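Local coordinates for protein putative peptidase M23 (PDB 2HSI) that binds zinc and probably acts as a metalloendopeptidase of the M23 family, at residues A[53-58]-A[74-79]; A[34-39]-A[100-105]. All blocks are in the same frame, centred on the assembly; numbering follows the deposited sequence. Where two conformers were deposited one is given.

Contact 1 of 2, residues A[53-58]-A[74-79]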
loop_
_atom_site.group_PDB
_atom_site.type_symbol
_atom_site.label_atom_id
_atom_site.label_comp_id
_atom_site.label_asym_id
_atom_site.label_seq_id
_atom_site.Cartn_x
_atom_site.Cartn_y
_atom_site.Cartn_z
ATOM N N ALA A 53 7.649 -0.542 -15.374
ATOM C CA ALA A 53 8.017 -1.870 -14.878
ATOM C C ALA A 53 6.764 -2.637 -14.486
ATOM O O ALA A 53 5.766 -2.034 -14.116
ATOM C CB ALA A 53 8.960 -1.754 -13.698
ATOM N N PHE A 54 6.832 -3.965 -14.585
ATOM C CA PHE A 54 5.691 -4.852 -14.345
ATOM C C PHE A 54 6.176 -6.073 -13.580
ATOM O O PHE A 54 7.215 -6.648 -13.923
ATOM C CB PHE A 54 5.049 -5.305 -15.665
ATOM C CG PHE A 54 4.372 -4.203 -16.428
ATOM C CD1 PHE A 54 3.016 -3.953 -16.245
ATOM C CD2 PHE A 54 5.088 -3.414 -17.335
ATOM C CE1 PHE A 54 2.385 -2.939 -16.946
ATOM C CE2 PHE A 54 4.468 -2.396 -18.025
ATOM C CZ PHE A 54 3.117 -2.159 -17.835
ATOM N N TYR A 55 5.430 -6.448 -12.542
ATOM C CA TYR A 55 5.685 -7.679 -11.787
ATOM C C TYR A 55 4.423 -8.520 -11.731
ATOM O O TYR A 55 3.383 -8.055 -11.251
ATOM C CB TYR A 55 6.167 -7.349 -10.374
ATOM C CG TYR A 55 6.400 -8.554 -9.474
ATOM C CD1 TYR A 55 7.279 -9.587 -9.855
ATOM C CD2 TYR A 55 5.776 -8.644 -8.227
ATOM C CE1 TYR A 55 7.504 -10.681 -9.025
ATOM C CE2 TYR A 55 5.997 -9.728 -7.390
ATOM C CZ TYR A 55 6.861 -10.744 -7.794
ATOM O OH TYR A 55 7.079 -11.809 -6.959
ATOM N N GLN A 56 4.527 -9.754 -12.236
ATOM C CA GLN A 56 3.382 -10.672 -12.392
ATOM C C GLN A 56 2.239 -10.041 -13.208
ATOM O O GLN A 56 1.062 -10.274 -12.932
ATOM C CB GLN A 56 2.903 -11.193 -11.018
ATOM C CG GLN A 56 4.037 -11.780 -10.148
ATOM C CD GLN A 56 3.636 -12.100 -8.706
ATOM O OE1 GLN A 56 2.929 -11.337 -8.048
ATOM N NE2 GLN A 56 4.130 -13.223 -8.202
ATOM N N GLY A 57 2.602 -9.218 -14.193
ATOM C CA GLY A 57 1.623 -8.550 -15.067
ATOM C C GLY A 57 1.021 -7.251 -14.531
ATOM O O GLY A 57 0.228 -6.610 -15.210
ATOM N N LYS A 58 1.395 -6.870 -13.315
ATOM C CA LYS A 58 0.860 -5.684 -12.641
ATOM C C LYS A 58 1.888 -4.554 -12.691
ATOM O O LYS A 58 3.054 -4.791 -12.391
ATOM C CB LYS A 58 0.563 -6.001 -11.176
ATOM C CG LYS A 58 -0.317 -7.251 -10.922
ATOM C CD LYS A 58 -1.791 -6.893 -10.801
ATOM C CE LYS A 58 -2.689 -8.133 -10.657
ATOM N NZ LYS A 58 -2.565 -8.812 -9.336
ATOM N N VAL A 74 8.921 -2.790 -5.320
ATOM C CA VAL A 74 8.041 -3.884 -5.745
ATOM C C VAL A 74 7.415 -4.556 -4.532
ATOM O O VAL A 74 8.130 -5.001 -3.634
ATOM C CB VAL A 74 8.827 -4.972 -6.562
ATOM C CG1 VAL A 74 7.881 -6.028 -7.148
ATOM C CG2 VAL A 74 9.664 -4.350 -7.680
ATOM N N GLY A 75 6.085 -4.627 -4.511
ATOM C CA GLY A 75 5.371 -5.345 -3.456
ATOM C C GLY A 75 5.357 -6.839 -3.747
ATOM O O GLY A 75 5.037 -7.248 -4.862
ATOM N N ILE A 76 5.715 -7.646 -2.745
ATOM C CA ILE A 76 5.757 -9.106 -2.892
ATOM C C ILE A 76 4.582 -9.740 -2.144
ATOM O O ILE A 76 4.516 -9.661 -0.918
ATOM C CB ILE A 76 7.085 -9.709 -2.356
ATOM C CG1 ILE A 76 8.305 -8.921 -2.858
ATOM C CG2 ILE A 76 7.187 -11.199 -2.699
ATOM C CD1 ILE A 76 8.473 -8.874 -4.373
ATOM N N PRO A 77 3.641 -10.366 -2.880
ATOM C CA PRO A 77 2.507 -10.990 -2.166
ATOM C C PRO A 77 2.940 -12.019 -1.117
ATOM O O PRO A 77 3.982 -12.670 -1.270
ATOM C CB PRO A 77 1.720 -11.663 -3.283
ATOM C CG PRO A 77 2.088 -10.906 -4.523
ATOM C CD PRO A 77 3.510 -10.507 -4.343
ATOM N N LEU A 78 2.151 -12.146 -0.058
ATOM C CA LEU A 78 2.444 -13.084 1.032
ATOM C C LEU A 78 2.468 -14.553 0.567
ATOM O O LEU A 78 3.183 -15.376 1.131
ATOM C CB LEU A 78 1.463 -12.877 2.196
ATOM C CG LEU A 78 1.833 -13.455 3.570
ATOM C CD1 LEU A 78 3.047 -12.759 4.195
ATOM C CD2 LEU A 78 0.637 -13.398 4.514
ATOM N N SER A 79 1.724 -14.859 -0.490
ATOM C CA SER A 79 1.695 -16.208 -1.064
ATOM C C SER A 79 2.895 -16.552 -1.974
ATOM O O SER A 79 3.025 -17.694 -2.424
ATOM C CB SER A 79 0.372 -16.434 -1.809
ATOM O OG SER A 79 0.268 -15.588 -2.937
#

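Contact 2 of 2, residues A[34-39]-A[100-105]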
loop_
_atom_site.group_PDB
_atom_site.type_symbol
_atom_site.label_atom_id
_atom_site.label_comp_id
_atom_site.label_asym_id
_atom_site.label_seq_id
_atom_site.Cartn_x
_atom_site.Cartn_y
_atom_site.Cartn_z
ATOM N N PRO A 34 13.202 -8.039 0.875
ATOM C CA PRO A 34 12.547 -8.947 -0.067
ATOM C C PRO A 34 12.232 -10.325 0.521
ATOM O O PRO A 34 13.033 -11.255 0.420
ATOM C CB PRO A 34 13.538 -9.026 -1.242
ATOM C CG PRO A 34 14.870 -8.660 -0.665
ATOM C CD PRO A 34 14.664 -7.995 0.670
ATOM N N VAL A 35 11.055 -10.421 1.136
ATOM C CA VAL A 35 10.506 -11.654 1.703
ATOM C C VAL A 35 9.023 -11.710 1.261
ATOM O O VAL A 35 8.518 -10.717 0.748
ATOM C CB VAL A 35 10.639 -11.670 3.271
ATOM C CG1 VAL A 35 12.107 -11.670 3.713
ATOM C CG2 VAL A 35 9.879 -10.520 3.913
ATOM N N PRO A 36 8.326 -12.864 1.419
ATOM C CA PRO A 36 6.883 -12.821 1.095
ATOM C C PRO A 36 6.144 -11.849 2.030
ATOM O O PRO A 36 6.424 -11.812 3.221
ATOM C CB PRO A 36 6.424 -14.267 1.328
ATOM C CG PRO A 36 7.703 -15.084 1.267
ATOM C CD PRO A 36 8.736 -14.210 1.863
ATOM N N GLY A 37 5.240 -11.040 1.480
ATOM C CA GLY A 37 4.621 -9.955 2.262
ATOM C C GLY A 37 5.500 -8.719 2.390
ATOM O O GLY A 37 5.120 -7.741 3.050
ATOM N N GLY A 38 6.677 -8.758 1.761
ATOM C CA GLY A 38 7.671 -7.694 1.886
ATOM C C GLY A 38 7.848 -6.857 0.627
ATOM O O GLY A 38 6.947 -6.786 -0.208
ATOM N N VAL A 39 9.006 -6.208 0.515
ATOM C CA VAL A 39 9.293 -5.242 -0.552
ATOM C C VAL A 39 10.689 -5.481 -1.161
ATOM O O VAL A 39 11.666 -5.665 -0.438
ATOM C CB VAL A 39 9.193 -3.768 -0.027
ATOM C CG1 VAL A 39 9.552 -2.747 -1.125
ATOM C CG2 VAL A 39 7.803 -3.459 0.542
ATOM N N PHE A 100 15.312 -10.511 -9.604
ATOM C CA PHE A 100 15.586 -10.241 -8.215
ATOM C C PHE A 100 15.245 -11.501 -7.417
ATOM O O PHE A 100 14.745 -12.460 -7.977
ATOM C CB PHE A 100 14.852 -8.985 -7.723
ATOM C CG PHE A 100 13.342 -9.088 -7.736
ATOM C CD1 PHE A 100 12.651 -9.387 -6.574
ATOM C CD2 PHE A 100 12.614 -8.827 -8.898
ATOM C CE1 PHE A 100 11.253 -9.453 -6.574
ATOM C CE2 PHE A 100 11.222 -8.893 -8.911
ATOM C CZ PHE A 100 10.541 -9.203 -7.737
ATOM N N SER A 101 15.534 -11.504 -6.126
ATOM C CA SER A 101 15.310 -12.703 -5.325
ATOM C C SER A 101 14.392 -12.401 -4.157
ATOM O O SER A 101 14.481 -11.338 -3.540
ATOM C CB SER A 101 16.644 -13.268 -4.826
ATOM O OG SER A 101 17.474 -13.624 -5.921
ATOM N N VAL A 102 13.500 -13.341 -3.872
ATOM C CA VAL A 102 12.683 -13.282 -2.669
ATOM C C VAL A 102 13.235 -14.331 -1.689
ATOM O O VAL A 102 13.313 -15.522 -2.018
ATOM C CB VAL A 102 11.181 -13.484 -2.993
ATOM C CG1 VAL A 102 10.352 -13.671 -1.732
ATOM C CG2 VAL A 102 10.637 -12.284 -3.790
ATOM N N GLY A 103 13.663 -13.862 -0.520
ATOM C CA GLY A 103 14.158 -14.742 0.543
ATOM C C GLY A 103 13.009 -15.163 1.434
ATOM O O GLY A 103 11.880 -14.733 1.227
ATOM N N SER A 104 13.281 -15.999 2.429
ATOM C CA SER A 104 12.207 -16.517 3.280
ATOM C C SER A 104 12.022 -15.695 4.552
ATOM O O SER A 104 12.959 -15.040 5.015
ATOM C CB SER A 104 12.441 -17.994 3.620
ATOM O OG SER A 104 13.628 -18.159 4.365
ATOM N N LYS A 105 10.804 -15.725 5.095
ATOM C CA LYS A 105 10.517 -15.167 6.415
ATOM C C LYS A 105 9.533 -16.059 7.173
ATOM O O LYS A 105 9.609 -16.190 8.397
ATOM C CB LYS A 105 9.964 -13.744 6.309
ATOM C CG LYS A 105 10.144 -12.923 7.579
ATOM C CD LYS A 105 9.245 -11.700 7.610
ATOM C CE LYS A 105 9.269 -11.067 8.988
ATOM N NZ LYS A 105 8.297 -9.952 9.153
#

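Contact 1 of 2, residues A[53-58]-A[74-79]
The ring of Tyr-55 meets four consecutive residues, Val-74 to Pro-77, along its CD2-CE2 side. Pro-77 stands at the ring edge, near its plane, with CD 4.0 Å from CE2 of Tyr-55. Val-74 and Ile-76 approach obliquely, each side chain crossing that of the tyrosine at about a right angle. CG1 of Val-74 is 3.5 Å from CD2 of Tyr-55, while CD1 of Ile-76, in one of its two conformers, is 4.0 Å from CE2. The carbonyl O of Gly-75 also comes up to CD2 and CE2, again on a slant to the ring. One face is covered from within the first segment: CG of Gln-56 sits 3.7 Å above the Tyr-55 ring plane, over its centre. The glutamine chain then runs out past Pro-77 in the opposite direction to the proline, and its OE1 reaches 3.6 Å from Pro-77 CG.

The ring extends toward 74-79 because CG of Tyr-55 is anti to the backbone N (chi1 177°). A type I' turn from Tyr-55 to Lys-58 lets Gln-56 fold over it, closed by mutual backbone bonds: Tyr-55 N gives to Lys-58 O at 2.9 Å, and Lys-58 N to Tyr-55 O at 3.1 Å. Across the segments the cohesion is apolar. The phenol hydroxyl is engaged with Gln-85, which should limit the swing of the ring.

The turn joins strands 52-55 and 58-64 as a tight beta hairpin, and strand 58-64 lies between 52-55 and 70-75 in the antiparallel sheet. The tyrosine also touches Leu-87 of strand 83-90 and Phe-100 of strand 96-102. Asn-267, whose side chain accepts a bond from Gly-75 N, connects this sheet with the loop between strands 260-266 and 269-271.

Contact 2 of 2, residues A[34-39]-A[100-105]
Val-35 is packed against Lys-105 by its branch point and both of its methyls. CB of Val-35 lies 3.7 Å from CB of Lys-105, and CG2 reaches along the lysine chain to within 3.9 Å of its CD. The valine rotamer (chi1 -64°) places CG1 anti to the carbonyl carbon and CG2 between the backbone N and the carbonyl carbon; CG1 is thereby turned to the backbone O of Ser-104. Lys-105 has CG anti to its own N (chi1 -158°) and stays extended from there, carrying its aliphatic part obliquely across the valine before the ammonium end leaves the contact.

Proline rings fill the positions before and after Val-35. CB of Pro-34 touches Ser-101 O at 3.4 Å. Pro-36 brings CD to 3.3 Å from Gly-103 O and, less closely, to 4.0 Å from CG1 of Val-102.

The backbones are tied by one hydrogen bond, from Gly-103 N to Pro-34 O (2.8 Å, 156° at the hydrogen), with the donor tilted out of the carbonyl plane. Just beyond it, CA of Val-35 directs its hydrogen to Gly-103 O at 3.4 Å. That oxygen is buried here without a conventional donor, and this CH contact and the nearby proline CD are weak compensation at most.

The chain reverses through Pro-36 and Gly-37 in a type II beta turn from Val-35 to Gly-38, closed by a bond from Gly-38 N to Val-35 O, with Gly-37 adopting the positive phi usual at its third corner. A proline-rich loop with a type II turn is thus laid along the end of outermost strand 96-102, leading into strand 39-43 of an N-terminal domain whose family belongs to the immunoglobulin-like E-set clan.

In the fold
Contact 1 is largely buried, whereas contact 2 lies at the surface; their centres are 11 Å apart and both reach the same six-stranded antiparallel sheet. Contact 1 falls within the stretch of chain that contact 2 brings together at its ends. Around an aromatic ring the former relies on apolar side chains, while the latter combines a backbone hydrogen bond with proline and aliphatic packing. Ile-76 joins them: its N probably bonds to Gly-38 O at 2.9 Å, and in one of its two conformers its CD1 packs on CE1 of Phe-100 at 3.6 Å. The turn of contact 2 adds a further touch, CB of Pro-36 lying 3.4 Å from Leu-78 O.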